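Local atomic coordinates of chaperone CupB2 (Pseudomonas aeruginosa, PDB entry 3Q48), a protein that probably acts as a periplasmic folding chaperone for the pilus subunits of the CupB fimbrial assembly system. Residues V38-A41 / S42-E45. Sequence-based numbering, arbitrary orientation.
Sequences VFPA and SERE
The carbonyl oxygen of Pro40 accepts the backbone N-H of Glu43, with Glu43 N 2.9 Å from Pro40 O and an N-H...O angle of 159°. The bond closes a type I beta turn from Pro40 to Glu43, with Ala41 and Ser42 at its corners. Outside this bond the two ends of the turn also touch through their side chains. Glu43, with CG anti to its own carbonyl carbon (chi1 -60°), crosses the Pro40 side chain obliquely, its CG lying against the CG-CD side of the ring, with Glu43 CG 3.6 Å from Pro40 CG. A bend at chi2 (-49°) brings the carboxylate round toward Ser42, whose OG gives Glu43 OE2 a weak, long hydrogen bond of 3.4 Å. The turn belongs to the loop joining the edge strands 36-40 and 45-52 of the immunoglobulin-like, PapD-type N-terminal domain. The buried Phe39 just before the turn points its ring edge at the backbone that follows the turn: Phe39 CE2 is 3.6 Å from Glu43 O, and Phe39 CZ is 3.8 Å from Arg44 O, which lies in the ring plane. Phe80, Ile99 and Val46 also pack against this ring. Where the chain enters strand 45-52, the Glu45 carboxylate forms a salt bridge with Arg98.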
ATOM      1  N   VAL A  38       7.327  -2.320  -3.333  1.00 27.34           N
ATOM      2  CA  VAL A  38       7.885  -1.086  -3.802  1.00 27.04           C
ATOM      3  C   VAL A  38       8.596  -1.380  -5.093  1.00 28.10           C
ATOM      4  O   VAL A  38       9.445  -2.288  -5.170  1.00 28.15           O
ATOM      5  CB  VAL A  38       8.836  -0.471  -2.789  1.00 27.59           C
ATOM      6  CG1 VAL A  38       9.459   0.797  -3.358  1.00 28.77           C
ATOM      7  CG2 VAL A  38       8.066  -0.121  -1.501  1.00 26.41           C
ATOM      8  N   PHE A  39       8.226  -0.641  -6.133  1.00 28.07           N
ATOM      9  CA  PHE A  39       8.832  -0.891  -7.390  1.00 28.82           C
ATOM     10  C   PHE A  39       9.646   0.325  -7.739  1.00 30.34           C
ATOM     11  O   PHE A  39       9.084   1.362  -8.089  1.00 32.04           O
ATOM     12  CB  PHE A  39       7.812  -1.219  -8.473  1.00 27.66           C
ATOM     13  CG  PHE A  39       8.421  -1.866  -9.652  1.00 25.72           C
ATOM     14  CD1 PHE A  39       8.133  -3.188  -9.949  1.00 22.71           C
ATOM     15  CD2 PHE A  39       9.330  -1.148 -10.478  1.00 26.21           C
ATOM     16  CE1 PHE A  39       8.740  -3.839 -11.060  1.00 22.92           C
ATOM     17  CE2 PHE A  39       9.950  -1.773 -11.615  1.00 24.40           C
ATOM     18  CZ  PHE A  39       9.651  -3.145 -11.880  1.00 24.18           C
ATOM     19  N   PRO A  40      10.978   0.197  -7.658  1.00 31.23           N
ATOM     20  CA  PRO A  40      11.877   1.326  -7.951  1.00 31.70           C
ATOM     21  C   PRO A  40      12.104   1.450  -9.463  1.00 32.68           C
ATOM     22  O   PRO A  40      12.420   0.449 -10.128  1.00 31.63           O
ATOM     23  CB  PRO A  40      13.165   0.963  -7.195  1.00 31.76           C
ATOM     24  CG  PRO A  40      12.986  -0.544  -6.727  1.00 31.78           C
ATOM     25  CD  PRO A  40      11.718  -1.057  -7.397  1.00 30.77           C
ATOM     26  N   ALA A  41      11.894   2.663  -9.994  1.00 33.71           N
ATOM     27  CA  ALA A  41      12.021   2.938 -11.446  1.00 36.38           C
ATOM     28  C   ALA A  41      13.297   2.386 -12.107  1.00 38.29           C
ATOM     29  O   ALA A  41      13.270   2.011 -13.287  1.00 38.92           O
ATOM     30  CB  ALA A  41      11.880   4.446 -11.752  1.00 36.17           C
ATOM     31  N   SER A  42      14.408   2.345 -11.366  1.00 39.80           N
ATOM     32  CA  SER A  42      15.651   1.826 -11.941  1.00 42.66           C
ATOM     33  C   SER A  42      15.571   0.332 -12.295  1.00 43.43           C
ATOM     34  O   SER A  42      16.318  -0.122 -13.149  1.00 44.81           O
ATOM     35  CB  SER A  42      16.841   2.101 -11.025  1.00 42.85           C
ATOM     36  OG  SER A  42      16.790   1.313  -9.848  1.00 43.97           O
ATOM     37  N   GLU A  43      14.674  -0.425 -11.645  1.00 43.65           N
ATOM     38  CA  GLU A  43      14.572  -1.899 -11.858  1.00 44.17           C
ATOM     39  C   GLU A  43      13.802  -2.300 -13.135  1.00 44.61           C
ATOM     40  O   GLU A  43      12.917  -1.588 -13.598  1.00 44.95           O
ATOM     41  CB  GLU A  43      13.939  -2.618 -10.646  1.00 42.52           C
ATOM     42  CG  GLU A  43      14.656  -2.492  -9.322  1.00 44.94           C
ATOM     43  CD  GLU A  43      16.133  -2.796  -9.434  1.00 50.43           C
ATOM     44  OE1 GLU A  43      16.493  -3.878  -9.986  1.00 52.20           O
ATOM     45  OE2 GLU A  43      16.928  -1.928  -8.986  1.00 52.04           O
ATOM     46  N   ARG A  44      14.128  -3.452 -13.698  1.00 45.39           N
ATOM     47  CA  ARG A  44      13.268  -4.004 -14.735  1.00 46.51           C
ATOM     48  C   ARG A  44      12.243  -4.969 -14.161  1.00 44.91           C
ATOM     49  O   ARG A  44      11.182  -5.160 -14.753  1.00 45.31           O
ATOM     50  CB  ARG A  44      14.093  -4.678 -15.834  1.00 48.61           C
ATOM     51  CG  ARG A  44      14.499  -3.720 -16.958  1.00 53.21           C
ATOM     52  CD  ARG A  44      14.390  -4.450 -18.305  1.00 60.37           C
ATOM     53  NE  ARG A  44      15.679  -4.609 -19.004  1.00 66.57           N
ATOM     54  CZ  ARG A  44      16.738  -5.305 -18.572  1.00 68.54           C
ATOM     55  NH1 ARG A  44      16.727  -5.924 -17.390  1.00 67.99           N
ATOM     56  NH2 ARG A  44      17.833  -5.368 -19.331  1.00 70.38           N
ATOM     57  N   GLU A  45      12.575  -5.585 -13.023  1.00 43.48           N
ATOM     58  CA  GLU A  45      11.684  -6.506 -12.324  1.00 42.45           C
ATOM     59  C   GLU A  45      12.006  -6.577 -10.824  1.00 40.40           C
ATOM     60  O   GLU A  45      13.145  -6.231 -10.430  1.00 41.02           O
ATOM     61  CB  GLU A  45      11.737  -7.896 -12.952  1.00 43.27           C
ATOM     62  CG  GLU A  45      13.005  -8.643 -12.695  1.00 48.95           C
ATOM     63  CD  GLU A  45      13.355  -9.609 -13.842  1.00 56.77           C
ATOM     64  OE1 GLU A  45      12.896  -9.409 -15.004  1.00 58.62           O
ATOM     65  OE2 GLU A  45      14.104 -10.576 -13.572  1.00 60.45           O
TER